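Local coordinates for protein putative D-lactate dehydrogenase (Chlamydomonas reinhardtii, PDB 4ZGS) that reduces pyruvate, probably to D-lactate with NADH, as the pyruvate reductase of the algal chloroplast, at residues 145-150 / 195-200; 233-238 / 255-260. All coordinates share one frame; numbering follows the deposited sequence.

Contact 1. Residues 145-150 / 195-200; sequences ALIFAL and RILKGI
Two helices of the Rossmann-type NAD-binding domain, 136-151 and 188-200, meet here through aliphatic and aromatic side chains, with Phe148 set against Ile200 and Ile147 against Leu197. The backbones stand well apart, CA of Ile147 lying 10.1 Å from CA of Leu197, and long side chains bridge the gap. CD1 of Ile200 comes to the edge of the Phe148 ring, near the ring plane, 3.6 Å from CE2 of Phe148 and a little farther from CZ. The two side chains approach from opposite directions; in Ile200, chi1 of -71° puts CG1 beside the backbone N and anti to the carbonyl carbon, and its CD1 extends to the ring edge. Beside this pair, Ile147 CD1 faces Leu197 CD2 at 4.2 Å, a looser methyl-to-methyl contact. No hydrogen bond crosses between the two segments, and all four residues are buried. Val144, one turn before Phe148, also packs on Ile200, while Met176 touches both Ile147 and Phe148. Phe148 packs against Ala145 of a neighbouring subunit, and Arg195 NH2 donates to Ile200 O of that subunit. Helix 136-151 lies on strand 261-265, Ile147 touching Met262 and Ile264, and both helices border the subunit interface.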
ATOM      1  N   ALA A 145      -1.429   5.375 -21.288  1.00 34.10           N
ATOM      2  CA  ALA A 145      -0.724   5.115 -20.032  1.00 33.23           C
ATOM      3  C   ALA A 145      -1.350   3.922 -19.291  1.00 28.73           C
ATOM      4  O   ALA A 145      -0.663   3.009 -18.867  1.00 27.28           O
ATOM      5  CB  ALA A 145      -0.751   6.359 -19.169  1.00 25.53           C
ATOM      6  N   LEU A 146      -2.670   3.934 -19.186  1.00 34.75           N
ATOM      7  CA  LEU A 146      -3.399   2.881 -18.525  1.00 35.06           C
ATOM      8  C   LEU A 146      -3.128   1.585 -19.234  1.00 40.09           C
ATOM      9  O   LEU A 146      -2.991   0.532 -18.610  1.00 38.71           O
ATOM     10  CB  LEU A 146      -4.906   3.176 -18.498  1.00 33.25           C
ATOM     11  CG  LEU A 146      -5.338   4.403 -17.685  1.00 33.21           C
ATOM     12  CD1 LEU A 146      -6.855   4.502 -17.615  1.00 26.74           C
ATOM     13  CD2 LEU A 146      -4.727   4.414 -16.310  1.00 32.49           C
ATOM     14  N   ILE A 147      -3.102   1.641 -20.561  1.00 50.70           N
ATOM     15  CA  ILE A 147      -2.906   0.413 -21.329  1.00 41.90           C
ATOM     16  C   ILE A 147      -1.538  -0.200 -20.983  1.00 37.33           C
ATOM     17  O   ILE A 147      -1.429  -1.383 -20.620  1.00 36.41           O
ATOM     18  CB  ILE A 147      -3.065   0.663 -22.828  1.00 27.83           C
ATOM     19  CG1 ILE A 147      -4.557   0.823 -23.137  1.00 27.87           C
ATOM     20  CG2 ILE A 147      -2.555  -0.560 -23.640  1.00 25.27           C
ATOM     21  CD1 ILE A 147      -4.847   1.435 -24.506  1.00 27.37           C
ATOM     22  N   PHE A 148      -0.508   0.628 -20.992  1.00 32.84           N
ATOM     23  CA  PHE A 148       0.804   0.098 -20.699  1.00 30.29           C
ATOM     24  C   PHE A 148       0.894  -0.483 -19.294  1.00 27.67           C
ATOM     25  O   PHE A 148       1.422  -1.568 -19.131  1.00 32.67           O
ATOM     26  CB  PHE A 148       1.869   1.168 -20.918  1.00 28.42           C
ATOM     27  CG  PHE A 148       2.475   1.119 -22.307  1.00 44.68           C
ATOM     28  CD1 PHE A 148       3.436   0.177 -22.628  1.00 46.44           C
ATOM     29  CD2 PHE A 148       2.064   2.005 -23.291  1.00 50.04           C
ATOM     30  CE1 PHE A 148       3.985   0.144 -23.880  1.00 47.08           C
ATOM     31  CE2 PHE A 148       2.608   1.961 -24.537  1.00 51.97           C
ATOM     32  CZ  PHE A 148       3.565   1.030 -24.830  1.00 49.89           C
ATOM     33  N   ALA A 149       0.347   0.227 -18.303  1.00 31.03           N
ATOM     34  CA  ALA A 149       0.453  -0.159 -16.918  1.00 27.15           C
ATOM     35  C   ALA A 149      -0.222  -1.519 -16.733  1.00 30.53           C
ATOM     36  O   ALA A 149       0.359  -2.418 -16.142  1.00 42.48           O
ATOM     37  CB  ALA A 149      -0.176   0.926 -15.988  1.00 23.96           C
ATOM     38  N   LEU A 150      -1.425  -1.681 -17.275  1.00 28.01           N
ATOM     39  CA  LEU A 150      -2.130  -2.958 -17.190  1.00 29.99           C
ATOM     40  C   LEU A 150      -1.413  -4.100 -17.916  1.00 39.73           C
ATOM     41  O   LEU A 150      -1.338  -5.228 -17.420  1.00 42.16           O
ATOM     42  CB  LEU A 150      -3.543  -2.823 -17.765  1.00 28.13           C
ATOM     43  CG  LEU A 150      -4.516  -1.971 -16.947  1.00 26.62           C
ATOM     44  CD1 LEU A 150      -5.778  -1.698 -17.768  1.00 30.79           C
ATOM     45  CD2 LEU A 150      -4.851  -2.675 -15.649  1.00 29.46           C
ATOM     46  N   ARG A 195      -3.703   8.197 -33.275  1.00 41.08           N
ATOM     47  CA  ARG A 195      -2.354   8.550 -33.727  1.00 42.73           C
ATOM     48  C   ARG A 195      -1.294   7.836 -32.887  1.00 47.77           C
ATOM     49  O   ARG A 195      -0.403   7.190 -33.434  1.00 51.08           O
ATOM     50  CB  ARG A 195      -2.108  10.063 -33.666  1.00 42.77           C
ATOM     51  CG  ARG A 195      -0.683  10.447 -34.084  1.00 33.60           C
ATOM     52  CD  ARG A 195      -0.347  11.931 -33.880  1.00 36.99           C
ATOM     53  NE  ARG A 195      -0.482  12.348 -32.474  1.00 42.47           N
ATOM     54  CZ  ARG A 195       0.409  12.058 -31.519  1.00 48.37           C
ATOM     55  NH1 ARG A 195       0.213  12.462 -30.266  1.00 53.66           N
ATOM     56  NH2 ARG A 195       1.484  11.329 -31.808  1.00 41.66           N
ATOM     57  N   ILE A 196      -1.389   7.964 -31.560  1.00 50.01           N
ATOM     58  CA  ILE A 196      -0.425   7.351 -30.633  1.00 38.17           C
ATOM     59  C   ILE A 196      -0.386   5.820 -30.748  1.00 39.18           C
ATOM     60  O   ILE A 196       0.698   5.196 -30.814  1.00 31.62           O
ATOM     61  CB  ILE A 196      -0.746   7.716 -29.155  1.00 34.95           C
ATOM     62  CG1 ILE A 196      -0.579   9.213 -28.876  1.00 27.72           C
ATOM     63  CG2 ILE A 196       0.167   6.973 -28.225  1.00 33.25           C
ATOM     64  CD1 ILE A 196      -1.345   9.703 -27.594  1.00 27.23           C
ATOM     65  N   LEU A 197      -1.564   5.204 -30.776  1.00 41.39           N
ATOM     66  CA  LEU A 197      -1.613   3.747 -30.754  1.00 44.84           C
ATOM     67  C   LEU A 197      -1.113   3.146 -32.087  1.00 52.43           C
ATOM     68  O   LEU A 197      -0.449   2.103 -32.087  1.00 54.42           O
ATOM     69  CB  LEU A 197      -3.030   3.267 -30.383  1.00 47.35           C
ATOM     70  CG  LEU A 197      -3.389   3.422 -28.874  1.00 39.46           C
ATOM     71  CD1 LEU A 197      -4.887   3.444 -28.608  1.00 32.54           C
ATOM     72  CD2 LEU A 197      -2.743   2.313 -28.055  1.00 34.74           C
ATOM     73  N   LYS A 198      -1.388   3.819 -33.209  1.00 53.80           N
ATOM     74  CA  LYS A 198      -0.839   3.413 -34.521  1.00 51.77           C
ATOM     75  C   LYS A 198       0.678   3.554 -34.461  1.00 32.51           C
ATOM     76  O   LYS A 198       1.425   2.729 -34.963  1.00 35.65           O
ATOM     77  CB  LYS A 198      -1.416   4.283 -35.649  1.00 54.81           C
ATOM     78  CG  LYS A 198      -0.985   3.924 -37.051  1.00 58.52           C
ATOM     79  CD  LYS A 198      -1.625   2.621 -37.443  1.00 66.06           C
ATOM     80  CE  LYS A 198      -1.557   2.349 -38.939  1.00 69.28           C
ATOM     81  NZ  LYS A 198      -2.541   1.262 -39.263  1.00 71.39           N
ATOM     82  N   GLY A 199       1.130   4.619 -33.807  1.00 38.20           N
ATOM     83  CA  GLY A 199       2.551   4.892 -33.687  1.00 35.16           C
ATOM     84  C   GLY A 199       3.258   3.835 -32.876  1.00 36.46           C
ATOM     85  O   GLY A 199       4.415   3.568 -33.118  1.00 39.86           O
ATOM     86  N   ILE A 200       2.583   3.269 -31.878  1.00 43.04           N
ATOM     87  CA  ILE A 200       3.186   2.202 -31.059  1.00 37.72           C
ATOM     88  C   ILE A 200       3.340   0.953 -31.908  1.00 41.13           C
ATOM     89  O   ILE A 200       4.189   0.109 -31.655  1.00 41.90           O
ATOM     90  CB  ILE A 200       2.353   1.938 -29.778  1.00 34.08           C
ATOM     91  CG1 ILE A 200       2.533   3.125 -28.835  1.00 35.90           C
ATOM     92  CG2 ILE A 200       2.727   0.595 -29.071  1.00 28.13           C
ATOM     93  CD1 ILE A 200       1.499   3.196 -27.761  1.00 39.94           C
TER

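Contact 2. Residues 233-238 / 255-260; sequences DIVTLH and QKMKKG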
ATOM      1  N   ASP A 233      -8.551  -6.421 -29.281  1.00 53.52           N
ATOM      2  CA  ASP A 233      -7.839  -6.851 -28.084  1.00 51.57           C
ATOM      3  C   ASP A 233      -7.982  -5.777 -27.041  1.00 51.82           C
ATOM      4  O   ASP A 233      -7.976  -6.025 -25.823  1.00 46.60           O
ATOM      5  CB  ASP A 233      -6.356  -7.082 -28.372  1.00 52.29           C
ATOM      6  CG  ASP A 233      -6.106  -8.195 -29.390  1.00 63.51           C
ATOM      7  OD1 ASP A 233      -6.590  -9.336 -29.170  1.00 68.64           O
ATOM      8  OD2 ASP A 233      -5.392  -7.931 -30.392  1.00 60.91           O
ATOM      9  N   ILE A 234      -8.072  -4.562 -27.571  1.00 51.53           N
ATOM     10  CA  ILE A 234      -8.163  -3.339 -26.804  1.00 45.61           C
ATOM     11  C   ILE A 234      -9.205  -2.401 -27.383  1.00 46.85           C
ATOM     12  O   ILE A 234      -9.205  -2.119 -28.597  1.00 48.38           O
ATOM     13  CB  ILE A 234      -6.836  -2.594 -26.780  1.00 39.21           C
ATOM     14  CG1 ILE A 234      -5.713  -3.518 -26.324  1.00 34.77           C
ATOM     15  CG2 ILE A 234      -6.953  -1.398 -25.887  1.00 38.71           C
ATOM     16  CD1 ILE A 234      -4.343  -2.891 -26.452  1.00 35.93           C
ATOM     17  N   VAL A 235     -10.087  -1.941 -26.506  1.00 37.11           N
ATOM     18  CA  VAL A 235     -11.095  -0.952 -26.819  1.00 41.50           C
ATOM     19  C   VAL A 235     -10.918   0.257 -25.920  1.00 43.26           C
ATOM     20  O   VAL A 235     -10.828   0.117 -24.694  1.00 47.13           O
ATOM     21  CB  VAL A 235     -12.495  -1.508 -26.649  1.00 36.47           C
ATOM     22  CG1 VAL A 235     -13.512  -0.418 -26.827  1.00 37.71           C
ATOM     23  CG2 VAL A 235     -12.730  -2.615 -27.666  1.00 38.18           C
ATOM     24  N   THR A 236     -10.842   1.440 -26.524  1.00 38.37           N
ATOM     25  CA  THR A 236     -10.695   2.670 -25.755  1.00 40.91           C
ATOM     26  C   THR A 236     -11.791   3.661 -26.104  1.00 45.44           C
ATOM     27  O   THR A 236     -11.956   4.031 -27.262  1.00 58.29           O
ATOM     28  CB  THR A 236      -9.320   3.307 -25.971  1.00 48.20           C
ATOM     29  OG1 THR A 236      -9.293   4.571 -25.305  1.00 45.73           O
ATOM     30  CG2 THR A 236      -9.070   3.566 -27.464  1.00 57.09           C
ATOM     31  N   LEU A 237     -12.561   4.075 -25.103  1.00 35.14           N
ATOM     32  CA  LEU A 237     -13.732   4.894 -25.352  1.00 49.33           C
ATOM     33  C   LEU A 237     -13.371   6.359 -25.338  1.00 51.56           C
ATOM     34  O   LEU A 237     -12.804   6.838 -24.360  1.00 54.81           O
ATOM     35  CB  LEU A 237     -14.808   4.618 -24.307  1.00 51.79           C
ATOM     36  CG  LEU A 237     -15.157   3.157 -24.066  1.00 51.45           C
ATOM     37  CD1 LEU A 237     -16.308   3.022 -23.030  1.00 38.98           C
ATOM     38  CD2 LEU A 237     -15.506   2.504 -25.399  1.00 39.31           C
ATOM     39  N   HIS A 238     -13.538   7.041 -26.469  1.00 52.57           N
ATOM     40  CA  HIS A 238     -13.435   8.502 -26.476  1.00 46.87           C
ATOM     41  C   HIS A 238     -14.676   9.317 -26.878  1.00 55.05           C
ATOM     42  O   HIS A 238     -14.613  10.544 -26.941  1.00 60.41           O
ATOM     43  CB  HIS A 238     -12.221   8.860 -27.299  1.00 42.35           C
ATOM     44  CG  HIS A 238     -10.969   8.283 -26.724  1.00 39.61           C
ATOM     45  ND1 HIS A 238     -10.273   8.889 -25.701  1.00 41.17           N
ATOM     46  CD2 HIS A 238     -10.367   7.084 -26.927  1.00 38.24           C
ATOM     47  CE1 HIS A 238      -9.249   8.127 -25.357  1.00 40.32           C
ATOM     48  NE2 HIS A 238      -9.282   7.022 -26.084  1.00 37.92           N
ATOM     49  N   GLN A 255     -20.788  -9.246 -24.373  1.00 64.42           N
ATOM     50  CA  GLN A 255     -20.663 -10.608 -24.897  1.00 69.06           C
ATOM     51  C   GLN A 255     -20.329 -10.612 -26.386  1.00 72.86           C
ATOM     52  O   GLN A 255     -20.004 -11.660 -26.930  1.00 77.00           O
ATOM     53  CB  GLN A 255     -21.923 -11.436 -24.627  1.00 75.44           C
ATOM     54  CG  GLN A 255     -22.162 -11.667 -23.139  1.00 86.87           C
ATOM     55  CD  GLN A 255     -20.934 -12.239 -22.409  1.00 88.44           C
ATOM     56  OE1 GLN A 255     -20.292 -13.178 -22.888  1.00 90.74           O
ATOM     57  NE2 GLN A 255     -20.598 -11.650 -21.256  1.00 83.19           N
ATOM     58  N   LYS A 256     -20.451  -9.458 -27.047  1.00 74.27           N
ATOM     59  CA  LYS A 256     -20.031  -9.317 -28.446  1.00 68.28           C
ATOM     60  C   LYS A 256     -18.530  -9.071 -28.567  1.00 64.22           C
ATOM     61  O   LYS A 256     -17.969  -9.187 -29.651  1.00 72.41           O
ATOM     62  CB  LYS A 256     -20.776  -8.180 -29.146  1.00 67.76           C
ATOM     63  CG  LYS A 256     -22.254  -8.438 -29.371  1.00 76.43           C
ATOM     64  CD  LYS A 256     -22.867  -7.345 -30.229  1.00 82.33           C
ATOM     65  CE  LYS A 256     -22.766  -5.998 -29.536  1.00 89.29           C
ATOM     66  NZ  LYS A 256     -23.499  -4.929 -30.269  1.00 91.73           N
ATOM     67  N   MET A 257     -17.880  -8.715 -27.467  1.00 60.37           N
ATOM     68  CA  MET A 257     -16.456  -8.434 -27.505  1.00 57.56           C
ATOM     69  C   MET A 257     -15.633  -9.704 -27.557  1.00 63.08           C
ATOM     70  O   MET A 257     -16.168 -10.807 -27.499  1.00 68.88           O
ATOM     71  CB  MET A 257     -16.044  -7.600 -26.303  1.00 44.86           C
ATOM     72  CG  MET A 257     -16.701  -6.258 -26.285  1.00 46.04           C
ATOM     73  SD  MET A 257     -16.425  -5.363 -24.733  1.00 66.35           S
ATOM     74  CE  MET A 257     -14.785  -4.718 -25.026  1.00 77.70           C
ATOM     75  N   LYS A 258     -14.323  -9.522 -27.663  1.00 62.92           N
ATOM     76  CA  LYS A 258     -13.372 -10.618 -27.769  1.00 60.83           C
ATOM     77  C   LYS A 258     -12.839 -11.016 -26.392  1.00 57.19           C
ATOM     78  O   LYS A 258     -12.378 -10.157 -25.620  1.00 55.30           O
ATOM     79  CB  LYS A 258     -12.228 -10.209 -28.694  1.00 62.26           C
ATOM     80  CG  LYS A 258     -11.304 -11.330 -29.069  1.00 64.48           C
ATOM     81  CD  LYS A 258     -10.256 -10.884 -30.093  1.00 57.83           C
ATOM     82  CE  LYS A 258      -8.912 -11.417 -29.675  1.00 62.60           C
ATOM     83  NZ  LYS A 258      -7.839 -11.039 -30.601  1.00 74.57           N
ATOM     84  N   LYS A 259     -12.905 -12.309 -26.081  1.00 55.01           N
ATOM     85  CA  LYS A 259     -12.539 -12.783 -24.757  1.00 51.59           C
ATOM     86  C   LYS A 259     -11.145 -12.353 -24.346  1.00 49.42           C
ATOM     87  O   LYS A 259     -10.171 -12.668 -25.004  1.00 62.68           O
ATOM     88  CB  LYS A 259     -12.646 -14.310 -24.674  1.00 57.43           C
ATOM     89  CG  LYS A 259     -12.255 -14.861 -23.292  1.00 60.57           C
ATOM     90  CD  LYS A 259     -12.846 -16.242 -23.028  1.00 61.03           C
ATOM     91  CE  LYS A 259     -12.623 -16.699 -21.581  1.00 55.81           C
ATOM     92  NZ  LYS A 259     -13.229 -18.054 -21.429  1.00 64.61           N
ATOM     93  N   GLY A 260     -11.054 -11.671 -23.214  1.00 45.24           N
ATOM     94  CA  GLY A 260      -9.772 -11.219 -22.721  1.00 42.53           C
ATOM     95  C   GLY A 260      -9.524  -9.773 -23.073  1.00 43.68           C
ATOM     96  O   GLY A 260      -8.450  -9.243 -22.785  1.00 46.53           O
TER
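Asp233 and Lys258 form a salt bridge beside the start of strand 234-237, Lys258 NZ donating to Asp233 OD1 over 2.6 Å. The ammonium meets OD1 on its syn side but 32° out of the carboxylate plane, and the other oxygen, OD2, stays 4.0 Å from NZ, so the lysine grips one oxygen rather than straddling both. The two side chains run side by side in the same direction; Lys258 leaves its backbone with CG anti to N (chi1 -170°) and bends at chi3 to bring NZ round, and its CE also lies 3.2 Å from OD1. Deeper in, Val235 and Met257 reach toward each other tip to tip, CG2 of Val235 lying 4.0 Å from CE of Met257. The bend of Met257 at chi3 (81°) sets the direction of that terminal methyl.

In the next shell, OD2 of Asp233 accepts a hydrogen bond from Val180 N, so the carboxylate is held through both oxygens, by a lysine and by a backbone amide. An asparagine here would probably leave the Lys258 ammonium without its negative partner and weaken the hold on that end of the loop. Met257 O accepts a hydrogen bond from Gln285 NE2, a second tie of this loop to its surroundings.

Strand 234-237 runs parallel between strands 180-184 and 261-265 in the Rossmann-type sheet, with Val235 packing on Val184 and Leu263. Residues 255-260 form the loop that follows helix 251-254 and feeds strand 261-265, so the contact ties the loop entering that strand to the start of the adjacent parallel strand 234-237, at the end of the connection between them.

In the fold
Both contacts belong to the NAD-binding domain, their centres 15 Å apart, and they meet where Ile147 CD1 packs on Ile234 CG2 at 3.8 Å. Contact 1 is wholly buried and apolar, joining two helices that reach a neighbouring subunit. Contact 2 is partly exposed: a charged pair lies at its outer side and a single apolar contact within, joining a strand to a loop that no other chain of the assembly touches. They share strand 261-265 as a neighbour: helix 136-151 rests on it, and the loop of contact 2 leads into it. Contact 1 thus joins helix to helix, contact 2 one strand to the approach of the next.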